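PDB 6SNR: lipid II:glycine glycyltransferase from Staphylococcus aureus, which probably adds the first glycine of the pentaglycine cross-bridge to the lysine of lipid II, taking it from glycyl-tRNA, during cell-wall peptidoglycan synthesis. Local coordinates for residues 74-79 against 105-110; 78-83 against 121-126; 194-199 against 320-325; 303-308 against 330-335; 309-314 against 345-350. All blocks are in the same frame, centred on the assembly; numbering follows the deposited sequence.

Interaction 1 (74-79 against 105-110); sequences RGFVVD and IKIDPD
R74 and D108 hold each other through two strong hydrogen bonds. The backbone N of R74 donates to D108 OD1 at 2.7 Å, and the bond is nearly straight at 165°. It reaches the carboxylate from above its plane. R74 NH1 donates to the backbone O of D108 at 2.9 Å. That oxygen lies in the guanidinium plane, although the donor stands above the carbonyl plane. The arginine chain turns sharply at chi2 (-80°), which brings the guanidinium edge to D108 O. CD passes D108 O at 3.4 Å.

G75 continues the contact with backbone alone. Its O accepts a weak bond from D108 N at 3.4 Å and packs against I107 CB and P109 CD. A cis peptide joins G75 to F76. Beyond it the F76 ring receives I107 in a CH-pi contact: CG2 sits over one face, 4.3 Å from the ring centroid. One water bridges R74 O and D110 N, accepting from D110 N at 2.8 Å.

The second shell fixes the charged groups. Y71 OH binds D108 OD2, and P144 O takes R74 NH2. D110 forms salt bridges with K384 and K315. Strands 68-78 and 102-107 are parallel neighbours in a beta-alpha-beta unit with helix 83-99. The contact lies near their C-terminal ends, where 68-78 is interrupted and 102-107 has finished.

Both R74 and D108 are buried. R74 NH1 stays 4.5 Å from D108 OD2, beyond a salt bridge. Their opposite charges probably stabilise each other, while the directed bonds run between each side chain and the other residue's backbone.

Interaction 2 (78-83 against 121-126); sequences VDYSNK and QNLKAL
N122 directs an N-H of its amide, in the amide plane, at the Y80 backbone O. The bond from ND2 is 2.8 Å long with an angle of 155° at the hydrogen. It also lies in the carbonyl plane of Y80. A second donation from ND2 goes to a water at 2.9 Å. The same water accepts from K83 NZ and donates to S81 O.

The K83 chain crosses the N122 side chain at about a right angle. Its CG lies 3.9 Å from N122 ND2, and its CE lies 3.4 Å from N122 OD1. A bend at chi4 (67°) brings NZ to the water.

The partners are helix 117-125 and the loop that leads from strand 68-78 into helix 83-99. Residues D79 to N82 of this loop form a type I turn. Within it D79 OD1 accepts from S81 N, an Asx turn. N82 is the N-cap of helix 83-99, and its OD1 caps A85 N.

Y80 meets the helix with a ring edge. L123 CD2 approaches near the ring plane, 4.2 Å from Y80 CE2. One face of the ring carries V78 CG1, from its own segment. The far end of the ring is held by a hydrogen bond between Y80 OH and F76 O. S81 OG adds a bond to D118 OD2 on helix 117-125.

Interaction 3 (194-199 against 320-325); sequences ELMKIT and YGASSN
A322 pushes its methyl group into the side of helix 189-202. The helix packs across strand 315-323 of a mixed sheet, an arrangement consistent with the acetyltransferase-like fold of the FemABX family. The axes of the two segments come within 6.2 Å and cross at 79°.

The hollow that takes A322 CB is made by the helix backbone and three side chains. L195 CB lies 3.7 Å from A322 CB. M196 N and T199 OG1 form other parts of the wall, each 3.5 Å from that methyl. M196 closes the hollow toward Y320. Its chain bends at chi2 (66°) and again at chi3, so CE folds back over the strand. There CE rests 3.6 Å from G321 O and also touches Y320 CB.

On the other flank L195 CD2 reaches past the strand end and lies 3.7 Å from S324 N. I198 packs on this same side, with CG2 near S324 CA. Outside the two segments, R202 NH1 binds S323 O, and Y320 OH bonds with Y212 OH.

One polar link crosses the packing. S323 N donates to T199 OG1 at 2.9 Å, and that hydroxyl donates in turn to L195 O, one helical turn back.

Interaction 4 (303-308 against 330-335); sequences YLSGAL and FLPNHH
The N333 amide meets S305 through its nitrogen, with ND2 3.3 Å from S305 CB. The other amide atom, OD1, makes a weak hydrogen bond with S323 OG. F330 takes part through CB, which lies 4.3 Å from L304 CD1. Its ring leads away from the strand; the side chain also touches L233 and T179.

P332, a puckered ring, packs against L304. The two side chains cross at about a right angle. L304 CB lies 3.8 Å from P332 CB and 3.9 Å from P332 CG. L304 CD1 is also close, 4.0 Å from P332 CB.

S305 OG is set between its own backbone N and carbonyl carbon (chi1 66°). This puts it 3.7 Å from both P332 CB and P332 O. The hydroxyl is buried and has no hydrogen-bond partner in the model.

L304 and S305 are adjacent, yet both CB atoms face the helix. Both also bond to V231 of strand 226-233. With the backbone angles of L304 (-107°, -34°), this fits a classic beta bulge. L331 is the N-cap of helix 332-347. P332 follows in the first turn, where its missing N-H costs the helix no bond.

Strand 302-312 runs between antiparallel neighbours 226-233 and 315-323. Helix 332-347 packs on this part of the sheet. M336, the next residue of the helix, touches S305 and A307. Helix 165-177 packs against L331, H334 and H335.

Interaction 5 (309-314 against 345-350); sequences LMFAGS and REHGAT
A Schellman motif ends helix 332-347. The residues around it pack on F311, near the end of strand 302-312, and on S314 in the turn that follows. G348, with positive phi, makes the turn. H347, just before it, gives an edge-to-face contact with F311. The ring centroids are 4.5 Å apart and the planes meet at 54°. H347 CD2 points at the phenyl face and stands 3.6 Å above its centre. The imidazole gets there because CG is anti to the backbone N (chi1 -166°). A349 comes at the edge of the same ring, with CB 4.1 Å from F311 CE2.

After the turn the backbones meet. T350 N donates to S314 O at 2.7 Å, in the carbonyl plane and on a lone pair. A349 CA also lies 3.2 Å from that oxygen. A water joins S314 OG at 3.1 Å to T350 OG1 at 3.0 Å. S314 belongs to the tight connection between strands 302-312 and 315-323. Beyond the contact, Y343 and A344 of the helix also touch F311.

The chemistry is therefore divided. H347 and F311 meet by a weak C-H edge on a pi face, while a short, well-directed hydrogen bond ties the hairpin turn to the chain entering strand 351-356.

The contacts fall into two groups, one for each mixed sheet. Interactions 1 and 2 share V78 and D79. Their centres are about 11 Å apart, and they touch through Y80 and through I107 with L123. They belong to the sheet with strands 68-78 and 102-107. Interactions 3, 4 and 5 come later in the chain, their segments interleaved, on the second sheet. Interactions 3 and 4, centres about 10 Å apart, are joined by bonds between strands 302-312 and 315-323. Interactions 4 and 5 use the same strand and helix, centres about 20 Å apart. The centres of interactions 2 and 3 are about 43 Å apart. The two groups are consistent with the two GNAT-like subdomains of FemABX proteins.

Interaction 1 (74-79 against 105-110)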
# COMPACT_ATOMS: atom_id res chain seq x y z
N ARG A 74 -11.38 -6.37 9.96
CA ARG A 74 -11.00 -5.03 10.44
C ARG A 74 -12.17 -4.17 10.99
O ARG A 74 -12.09 -2.97 11.07
CB ARG A 74 -10.20 -4.28 9.36
CG ARG A 74 -8.84 -4.92 9.07
CD ARG A 74 -7.87 -4.52 10.12
NE ARG A 74 -6.49 -4.97 9.84
CZ ARG A 74 -5.75 -5.74 10.64
NH1 ARG A 74 -6.24 -6.23 11.78
NH2 ARG A 74 -4.47 -5.97 10.27
N GLY A 75 -13.22 -4.85 11.46
CA GLY A 75 -14.25 -4.24 12.31
C GLY A 75 -14.23 -4.85 13.69
O GLY A 75 -13.31 -5.62 14.00
N PHE A 76 -15.22 -4.52 14.54
CA PHE A 76 -16.17 -3.43 14.34
C PHE A 76 -15.51 -2.05 14.21
O PHE A 76 -14.43 -1.79 14.76
CB PHE A 76 -17.10 -3.29 15.56
CG PHE A 76 -17.68 -4.58 16.12
CD1 PHE A 76 -18.74 -5.23 15.50
CD2 PHE A 76 -17.17 -5.11 17.29
CE1 PHE A 76 -19.31 -6.35 16.05
CE2 PHE A 76 -17.74 -6.24 17.85
CZ PHE A 76 -18.81 -6.85 17.24
N VAL A 77 -16.18 -1.14 13.52
CA VAL A 77 -15.74 0.25 13.36
C VAL A 77 -16.47 1.10 14.40
O VAL A 77 -17.61 1.57 14.20
CB VAL A 77 -15.92 0.76 11.94
CG1 VAL A 77 -15.39 2.18 11.83
CG2 VAL A 77 -15.23 -0.15 10.94
N VAL A 78 -15.79 1.24 15.53
CA VAL A 78 -16.36 1.83 16.74
C VAL A 78 -15.22 2.25 17.66
O VAL A 78 -14.15 1.71 17.59
CB VAL A 78 -17.33 0.86 17.45
CG1 VAL A 78 -16.64 -0.34 18.10
CG2 VAL A 78 -18.17 1.60 18.47
N ASP A 79 -15.49 3.23 18.51
CA ASP A 79 -14.63 3.54 19.65
C ASP A 79 -14.82 2.43 20.70
O ASP A 79 -15.91 2.29 21.25
CB ASP A 79 -14.99 4.95 20.17
CG ASP A 79 -14.19 5.38 21.39
OD1 ASP A 79 -13.39 4.58 21.94
OD2 ASP A 79 -14.38 6.55 21.80
N ILE A 105 -18.35 -15.35 15.59
CA ILE A 105 -18.18 -13.99 15.07
C ILE A 105 -16.73 -13.61 15.38
O ILE A 105 -16.33 -13.49 16.53
CB ILE A 105 -19.10 -12.98 15.77
CG1 ILE A 105 -20.57 -13.31 15.47
CG2 ILE A 105 -18.76 -11.54 15.34
CD1 ILE A 105 -21.49 -12.65 16.46
N LYS A 106 -15.98 -13.40 14.31
CA LYS A 106 -14.53 -13.14 14.40
C LYS A 106 -14.29 -11.68 14.07
O LYS A 106 -14.70 -11.22 12.98
CB LYS A 106 -13.80 -14.04 13.40
CG LYS A 106 -12.25 -13.82 13.36
CD LYS A 106 -11.61 -14.74 12.38
CE LYS A 106 -11.77 -16.20 12.74
NZ LYS A 106 -11.12 -16.57 14.04
N ILE A 107 -13.54 -10.99 14.94
CA ILE A 107 -13.21 -9.58 14.66
C ILE A 107 -11.69 -9.35 14.83
O ILE A 107 -10.99 -10.16 15.45
CB ILE A 107 -13.94 -8.61 15.58
CG1 ILE A 107 -13.41 -8.73 17.04
CG2 ILE A 107 -15.47 -8.82 15.57
CD1 ILE A 107 -13.95 -7.70 17.97
N ASP A 108 -11.21 -8.26 14.22
CA ASP A 108 -9.76 -7.98 14.19
C ASP A 108 -9.52 -6.48 13.90
O ASP A 108 -8.90 -6.13 12.88
CB ASP A 108 -8.95 -8.93 13.26
CG ASP A 108 -9.45 -9.04 11.84
OD1 ASP A 108 -10.50 -8.45 11.48
OD2 ASP A 108 -8.88 -9.77 11.05
N PRO A 109 -10.01 -5.60 14.76
CA PRO A 109 -10.01 -4.19 14.43
C PRO A 109 -8.59 -3.61 14.42
O PRO A 109 -7.69 -4.16 15.05
CB PRO A 109 -10.84 -3.57 15.54
CG PRO A 109 -10.64 -4.49 16.72
CD PRO A 109 -10.59 -5.84 16.08
N ASP A 110 -8.40 -2.52 13.70
CA ASP A 110 -7.10 -1.85 13.66
C ASP A 110 -6.96 -0.94 14.87
O ASP A 110 -7.18 0.27 14.78
CB ASP A 110 -6.97 -1.05 12.38
CG ASP A 110 -5.58 -0.45 12.16
OD1 ASP A 110 -4.63 -0.69 12.96
OD2 ASP A 110 -5.50 0.31 11.19
O HOH W 1 -10.25 -1.44 11.93

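Interaction 2 (78-83 against 121-126)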
# COMPACT_ATOMS: atom_id res chain seq x y z
N VAL A 78 -15.79 1.24 15.53
CA VAL A 78 -16.36 1.83 16.74
C VAL A 78 -15.22 2.25 17.66
O VAL A 78 -14.15 1.71 17.59
CB VAL A 78 -17.33 0.86 17.45
CG1 VAL A 78 -16.64 -0.34 18.10
CG2 VAL A 78 -18.17 1.60 18.47
N ASP A 79 -15.49 3.23 18.51
CA ASP A 79 -14.63 3.54 19.65
C ASP A 79 -14.82 2.43 20.70
O ASP A 79 -15.91 2.29 21.25
CB ASP A 79 -14.99 4.95 20.17
CG ASP A 79 -14.19 5.38 21.39
OD1 ASP A 79 -13.39 4.58 21.94
OD2 ASP A 79 -14.38 6.55 21.80
N TYR A 80 -13.76 1.65 20.95
CA TYR A 80 -13.81 0.46 21.83
C TYR A 80 -13.93 0.87 23.30
O TYR A 80 -14.22 0.01 24.14
CB TYR A 80 -12.64 -0.52 21.57
CG TYR A 80 -12.88 -1.32 20.32
CD1 TYR A 80 -12.65 -0.78 19.05
CD2 TYR A 80 -13.45 -2.60 20.37
CE1 TYR A 80 -12.96 -1.49 17.88
CE2 TYR A 80 -13.77 -3.31 19.24
CZ TYR A 80 -13.52 -2.76 17.98
OH TYR A 80 -13.88 -3.48 16.89
N SER A 81 -13.77 2.16 23.58
CA SER A 81 -14.14 2.71 24.89
C SER A 81 -15.62 3.09 25.04
O SER A 81 -16.05 3.45 26.15
CB SER A 81 -13.28 3.92 25.21
OG SER A 81 -11.91 3.60 25.06
N ASN A 82 -16.41 3.02 23.96
CA ASN A 82 -17.84 3.29 24.02
C ASN A 82 -18.55 1.97 24.26
O ASN A 82 -18.91 1.24 23.32
CB ASN A 82 -18.28 3.94 22.71
CG ASN A 82 -19.72 4.39 22.71
OD1 ASN A 82 -20.54 3.86 23.45
ND2 ASN A 82 -20.05 5.33 21.81
N LYS A 83 -18.74 1.62 25.54
CA LYS A 83 -19.34 0.35 25.90
C LYS A 83 -20.74 0.13 25.32
O LYS A 83 -21.08 -0.99 24.93
CB LYS A 83 -19.41 0.20 27.43
CG LYS A 83 -18.07 0.08 28.12
CD LYS A 83 -18.27 -0.27 29.59
CE LYS A 83 -16.96 -0.45 30.32
NZ LYS A 83 -16.19 0.81 30.46
N GLN A 121 -10.14 -5.12 27.46
CA GLN A 121 -10.94 -5.32 28.68
C GLN A 121 -12.40 -5.53 28.33
O GLN A 121 -13.06 -6.50 28.80
CB GLN A 121 -10.78 -4.13 29.63
CG GLN A 121 -9.40 -4.11 30.30
CD GLN A 121 -9.26 -3.10 31.43
OE1 GLN A 121 -10.19 -2.38 31.78
NE2 GLN A 121 -8.07 -3.06 32.04
N ASN A 122 -12.89 -4.68 27.44
CA ASN A 122 -14.31 -4.61 27.12
C ASN A 122 -14.72 -5.78 26.25
O ASN A 122 -15.83 -6.32 26.40
CB ASN A 122 -14.67 -3.26 26.43
CG ASN A 122 -14.60 -2.04 27.39
OD1 ASN A 122 -14.57 -2.18 28.63
ND2 ASN A 122 -14.55 -0.85 26.81
N LEU A 123 -13.83 -6.21 25.35
CA LEU A 123 -14.09 -7.41 24.57
C LEU A 123 -14.10 -8.68 25.44
O LEU A 123 -14.94 -9.55 25.29
CB LEU A 123 -13.10 -7.55 23.39
CG LEU A 123 -13.26 -6.50 22.28
CD1 LEU A 123 -12.07 -6.55 21.35
CD2 LEU A 123 -14.56 -6.73 21.50
N LYS A 124 -13.15 -8.74 26.38
CA LYS A 124 -13.08 -9.85 27.32
C LYS A 124 -14.37 -9.94 28.14
O LYS A 124 -14.93 -11.01 28.27
CB LYS A 124 -11.85 -9.73 28.21
CG LYS A 124 -11.66 -10.93 29.11
CD LYS A 124 -10.46 -10.78 30.02
CE LYS A 124 -10.13 -12.13 30.65
NZ LYS A 124 -8.98 -11.99 31.59
N ALA A 125 -14.85 -8.81 28.64
CA ALA A 125 -16.08 -8.75 29.43
C ALA A 125 -17.32 -9.18 28.66
O ALA A 125 -18.25 -9.78 29.23
CB ALA A 125 -16.26 -7.36 30.00
N LEU A 126 -17.33 -8.93 27.35
CA LEU A 126 -18.44 -9.37 26.51
C LEU A 126 -18.37 -10.84 26.06
O LEU A 126 -19.26 -11.31 25.37
CB LEU A 126 -18.52 -8.46 25.26
CG LEU A 126 -18.99 -7.02 25.48
CD1 LEU A 126 -18.73 -6.18 24.25
CD2 LEU A 126 -20.46 -6.98 25.84
O HOH W 2 -14.66 1.63 28.22

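Interaction 3 (194-199 against 320-325)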
# COMPACT_ATOMS: atom_id res chain seq x y z
N GLU A 194 2.01 -8.94 -15.94
CA GLU A 194 3.26 -9.43 -16.53
C GLU A 194 4.43 -9.20 -15.58
O GLU A 194 5.26 -10.09 -15.35
CB GLU A 194 3.53 -8.72 -17.87
CG GLU A 194 2.56 -9.09 -18.99
CD GLU A 194 2.89 -8.44 -20.33
OE1 GLU A 194 4.04 -8.62 -20.80
OE2 GLU A 194 2.02 -7.75 -20.92
N LEU A 195 4.50 -8.01 -15.00
CA LEU A 195 5.53 -7.71 -14.03
C LEU A 195 5.41 -8.61 -12.80
O LEU A 195 6.42 -9.05 -12.23
CB LEU A 195 5.45 -6.23 -13.63
CG LEU A 195 5.80 -5.20 -14.70
CD1 LEU A 195 5.45 -3.80 -14.23
CD2 LEU A 195 7.28 -5.29 -15.04
N MET A 196 4.19 -8.90 -12.39
CA MET A 196 3.96 -9.71 -11.21
C MET A 196 4.40 -11.15 -11.46
O MET A 196 4.90 -11.79 -10.54
CB MET A 196 2.49 -9.64 -10.81
CG MET A 196 2.16 -10.47 -9.57
SD MET A 196 2.98 -9.81 -8.10
CE MET A 196 2.10 -8.28 -7.83
N LYS A 197 4.21 -11.63 -12.69
CA LYS A 197 4.63 -12.98 -13.09
C LYS A 197 6.15 -13.09 -12.92
O LYS A 197 6.64 -14.05 -12.30
CB LYS A 197 4.20 -13.25 -14.54
CG LYS A 197 4.50 -14.64 -15.07
CD LYS A 197 3.89 -14.82 -16.46
CE LYS A 197 4.42 -16.06 -17.17
NZ LYS A 197 3.97 -16.12 -18.59
N ILE A 198 6.86 -12.05 -13.39
CA ILE A 198 8.33 -11.99 -13.29
C ILE A 198 8.78 -11.95 -11.82
O ILE A 198 9.73 -12.62 -11.41
CB ILE A 198 8.91 -10.78 -14.07
CG1 ILE A 198 8.62 -10.93 -15.57
CG2 ILE A 198 10.42 -10.65 -13.85
CD1 ILE A 198 8.79 -9.66 -16.39
N THR A 199 8.07 -11.16 -11.01
CA THR A 199 8.36 -11.04 -9.60
C THR A 199 8.11 -12.34 -8.84
O THR A 199 8.85 -12.69 -7.93
CB THR A 199 7.52 -9.90 -8.99
OG1 THR A 199 7.76 -8.71 -9.73
CG2 THR A 199 7.86 -9.69 -7.53
N TYR A 320 0.09 -4.21 -3.48
CA TYR A 320 0.87 -5.12 -4.29
C TYR A 320 1.85 -4.30 -5.13
O TYR A 320 1.50 -3.23 -5.61
CB TYR A 320 -0.02 -5.92 -5.27
CG TYR A 320 -0.93 -6.94 -4.63
CD1 TYR A 320 -0.44 -8.16 -4.23
CD2 TYR A 320 -2.30 -6.70 -4.48
CE1 TYR A 320 -1.26 -9.12 -3.63
CE2 TYR A 320 -3.14 -7.63 -3.88
CZ TYR A 320 -2.62 -8.84 -3.48
OH TYR A 320 -3.43 -9.78 -2.90
N GLY A 321 3.05 -4.84 -5.32
CA GLY A 321 4.06 -4.24 -6.21
C GLY A 321 4.82 -5.29 -7.01
O GLY A 321 4.90 -6.44 -6.57
N ALA A 322 5.34 -4.91 -8.16
CA ALA A 322 6.04 -5.86 -9.05
C ALA A 322 7.09 -5.12 -9.82
O ALA A 322 6.96 -3.91 -10.04
CB ALA A 322 5.06 -6.56 -10.00
N SER A 323 8.15 -5.83 -10.23
CA SER A 323 9.15 -5.18 -11.07
C SER A 323 9.89 -6.22 -11.90
O SER A 323 9.96 -7.38 -11.50
CB SER A 323 10.15 -4.39 -10.21
OG SER A 323 10.81 -5.22 -9.27
N SER A 324 10.40 -5.76 -13.05
CA SER A 324 11.08 -6.64 -14.01
C SER A 324 12.53 -6.81 -13.63
O SER A 324 13.03 -6.17 -12.72
CB SER A 324 11.00 -6.09 -15.42
OG SER A 324 11.77 -4.91 -15.56
N ASN A 325 13.20 -7.72 -14.34
CA ASN A 325 14.63 -7.96 -14.15
C ASN A 325 15.53 -6.98 -14.92
O ASN A 325 16.76 -7.02 -14.76
CB ASN A 325 14.95 -9.41 -14.58
CG ASN A 325 14.24 -10.46 -13.73
OD1 ASN A 325 13.63 -11.38 -14.25
ND2 ASN A 325 14.39 -10.36 -12.42

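Interaction 4 (303-308 against 330-335)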
# COMPACT_ATOMS: atom_id res chain seq x y z
N TYR A 303 8.07 -0.64 -19.56
CA TYR A 303 7.66 -0.54 -18.16
C TYR A 303 8.52 -1.45 -17.29
O TYR A 303 8.72 -2.61 -17.61
CB TYR A 303 6.18 -0.91 -18.02
CG TYR A 303 5.27 0.15 -18.56
CD1 TYR A 303 5.08 1.35 -17.89
CD2 TYR A 303 4.56 -0.05 -19.74
CE1 TYR A 303 4.24 2.35 -18.36
CE2 TYR A 303 3.71 0.94 -20.22
CZ TYR A 303 3.55 2.13 -19.55
OH TYR A 303 2.70 3.11 -20.06
N LEU A 304 8.99 -0.88 -16.17
CA LEU A 304 9.90 -1.52 -15.26
C LEU A 304 9.31 -1.98 -13.94
O LEU A 304 9.78 -2.95 -13.34
CB LEU A 304 11.01 -0.51 -14.91
CG LEU A 304 11.86 -0.01 -16.08
CD1 LEU A 304 13.00 0.84 -15.55
CD2 LEU A 304 12.35 -1.17 -16.92
N SER A 305 8.33 -1.24 -13.44
CA SER A 305 7.71 -1.62 -12.17
C SER A 305 6.27 -1.14 -12.15
O SER A 305 5.86 -0.35 -12.97
CB SER A 305 8.48 -1.07 -10.98
OG SER A 305 8.44 0.33 -10.89
N GLY A 306 5.52 -1.61 -11.17
CA GLY A 306 4.12 -1.20 -11.02
C GLY A 306 3.62 -1.56 -9.63
O GLY A 306 4.24 -2.38 -8.91
N ALA A 307 2.54 -0.87 -9.22
CA ALA A 307 1.96 -1.13 -7.93
C ALA A 307 0.51 -0.69 -7.85
O ALA A 307 0.07 0.20 -8.56
CB ALA A 307 2.76 -0.40 -6.89
N LEU A 308 -0.22 -1.33 -6.92
CA LEU A 308 -1.58 -0.95 -6.58
C LEU A 308 -1.63 -0.26 -5.22
O LEU A 308 -1.10 -0.80 -4.24
CB LEU A 308 -2.42 -2.20 -6.60
CG LEU A 308 -2.81 -2.81 -7.95
CD1 LEU A 308 -3.45 -4.20 -7.77
CD2 LEU A 308 -3.76 -1.90 -8.70
N PHE A 330 18.12 2.00 -12.81
CA PHE A 330 17.30 3.18 -12.81
C PHE A 330 16.49 3.29 -11.52
O PHE A 330 15.81 4.27 -11.34
CB PHE A 330 16.34 3.13 -14.01
CG PHE A 330 16.97 3.60 -15.30
CD1 PHE A 330 17.77 2.74 -16.03
CD2 PHE A 330 16.80 4.91 -15.73
CE1 PHE A 330 18.38 3.19 -17.20
CE2 PHE A 330 17.40 5.36 -16.90
CZ PHE A 330 18.18 4.47 -17.64
N LEU A 331 16.59 2.30 -10.64
CA LEU A 331 15.89 2.30 -9.33
C LEU A 331 14.41 2.63 -9.46
O LEU A 331 13.89 3.49 -8.73
CB LEU A 331 16.58 3.23 -8.35
CG LEU A 331 18.09 2.92 -8.21
CD1 LEU A 331 18.81 4.14 -7.66
CD2 LEU A 331 18.29 1.69 -7.35
N PRO A 332 13.70 1.95 -10.37
CA PRO A 332 12.28 2.26 -10.59
C PRO A 332 11.38 2.10 -9.37
O PRO A 332 10.50 2.94 -9.19
CB PRO A 332 11.89 1.33 -11.72
CG PRO A 332 12.74 0.15 -11.50
CD PRO A 332 14.09 0.73 -11.10
N ASN A 333 11.60 1.07 -8.55
CA ASN A 333 10.78 0.86 -7.33
C ASN A 333 10.92 2.01 -6.34
O ASN A 333 9.96 2.41 -5.70
CB ASN A 333 11.14 -0.46 -6.64
CG ASN A 333 10.83 -1.68 -7.52
OD1 ASN A 333 11.67 -2.53 -7.77
ND2 ASN A 333 9.61 -1.75 -7.99
N HIS A 334 12.12 2.59 -6.23
CA HIS A 334 12.33 3.71 -5.32
C HIS A 334 11.64 4.97 -5.79
O HIS A 334 11.04 5.72 -4.99
CB HIS A 334 13.85 4.00 -5.17
CG HIS A 334 14.60 2.86 -4.57
ND1 HIS A 334 14.93 1.73 -5.28
CD2 HIS A 334 15.08 2.67 -3.32
CE1 HIS A 334 15.58 0.90 -4.49
NE2 HIS A 334 15.69 1.45 -3.30
N HIS A 335 11.66 5.20 -7.11
CA HIS A 335 10.93 6.29 -7.71
C HIS A 335 9.42 6.13 -7.48
O HIS A 335 8.74 7.06 -7.01
CB HIS A 335 11.24 6.36 -9.22
CG HIS A 335 10.91 7.68 -9.83
ND1 HIS A 335 11.01 7.93 -11.19
CD2 HIS A 335 10.42 8.80 -9.28
CE1 HIS A 335 10.60 9.15 -11.44
NE2 HIS A 335 10.25 9.71 -10.30

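Interaction 5 (309-314 against 345-350)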
# COMPACT_ATOMS: atom_id res chain seq x y z
N LEU A 309 -2.28 0.91 -5.17
CA LEU A 309 -2.38 1.79 -4.00
C LEU A 309 -3.86 1.93 -3.68
O LEU A 309 -4.65 2.27 -4.55
CB LEU A 309 -1.82 3.18 -4.32
CG LEU A 309 -1.83 4.24 -3.25
CD1 LEU A 309 -0.92 3.82 -2.10
CD2 LEU A 309 -1.45 5.62 -3.80
N MET A 310 -4.25 1.58 -2.45
CA MET A 310 -5.66 1.67 -2.01
C MET A 310 -5.85 2.73 -1.00
O MET A 310 -4.90 3.18 -0.35
CB MET A 310 -6.10 0.33 -1.36
CG MET A 310 -5.69 -0.92 -2.06
SD MET A 310 -6.08 -0.99 -3.81
CE MET A 310 -4.47 -1.01 -4.47
N PHE A 311 -7.10 3.16 -0.75
CA PHE A 311 -7.40 4.18 0.23
C PHE A 311 -8.65 3.85 1.04
O PHE A 311 -9.61 3.24 0.49
CB PHE A 311 -7.71 5.53 -0.39
CG PHE A 311 -6.52 6.15 -1.10
CD1 PHE A 311 -6.26 5.88 -2.43
CD2 PHE A 311 -5.71 6.98 -0.41
CE1 PHE A 311 -5.14 6.46 -3.07
CE2 PHE A 311 -4.61 7.56 -1.02
CZ PHE A 311 -4.32 7.29 -2.35
N ALA A 312 -8.65 4.32 2.26
CA ALA A 312 -9.83 4.36 3.12
C ALA A 312 -9.75 5.59 3.97
O ALA A 312 -9.22 5.58 5.08
CB ALA A 312 -9.96 3.07 3.97
N GLY A 313 -10.21 6.74 3.45
CA GLY A 313 -10.08 7.96 4.19
C GLY A 313 -8.64 8.40 4.30
O GLY A 313 -7.92 8.42 3.27
N SER A 314 -8.23 8.72 5.51
CA SER A 314 -6.86 9.16 5.74
C SER A 314 -5.85 8.00 5.70
O SER A 314 -4.61 8.25 5.80
CB SER A 314 -6.77 9.91 7.05
OG SER A 314 -6.83 9.04 8.13
N ARG A 345 -0.61 11.46 -0.05
CA ARG A 345 -0.72 12.65 0.78
C ARG A 345 -1.64 13.69 0.11
O ARG A 345 -2.54 14.28 0.76
CB ARG A 345 0.68 13.28 0.99
CG ARG A 345 0.66 14.61 1.76
CD ARG A 345 2.02 15.34 1.71
NE ARG A 345 2.29 15.76 0.33
CZ ARG A 345 3.50 15.85 -0.22
NH1 ARG A 345 4.61 15.59 0.48
NH2 ARG A 345 3.60 16.18 -1.51
N GLU A 346 -1.46 13.89 -1.19
CA GLU A 346 -2.26 14.88 -1.92
C GLU A 346 -3.74 14.49 -2.00
O GLU A 346 -4.61 15.37 -2.12
CB GLU A 346 -1.64 15.14 -3.31
CG GLU A 346 -0.30 15.89 -3.24
CD GLU A 346 -0.35 17.11 -2.35
OE1 GLU A 346 -1.11 18.05 -2.69
OE2 GLU A 346 0.34 17.14 -1.30
N HIS A 347 -4.04 13.18 -1.95
CA HIS A 347 -5.41 12.67 -1.95
C HIS A 347 -6.08 12.79 -0.57
O HIS A 347 -7.30 12.61 -0.47
CB HIS A 347 -5.40 11.21 -2.49
CG HIS A 347 -6.74 10.65 -2.86
ND1 HIS A 347 -7.49 11.11 -3.92
CD2 HIS A 347 -7.45 9.62 -2.32
CE1 HIS A 347 -8.60 10.40 -4.03
NE2 HIS A 347 -8.59 9.48 -3.07
N GLY A 348 -5.32 13.09 0.48
CA GLY A 348 -5.87 13.22 1.83
C GLY A 348 -5.48 12.19 2.85
O GLY A 348 -5.97 12.20 3.97
N ALA A 349 -4.56 11.29 2.49
CA ALA A 349 -4.07 10.30 3.41
C ALA A 349 -2.96 10.84 4.30
O ALA A 349 -2.09 11.63 3.87
CB ALA A 349 -3.62 9.07 2.66
N THR A 350 -2.92 10.40 5.53
CA THR A 350 -1.85 10.79 6.45
C THR A 350 -0.95 9.64 6.88
O THR A 350 0.09 9.88 7.54
CB THR A 350 -2.42 11.48 7.71
OG1 THR A 350 -3.28 10.54 8.38
CG2 THR A 350 -3.20 12.73 7.33
O HOH W 3 -4.17 7.69 8.86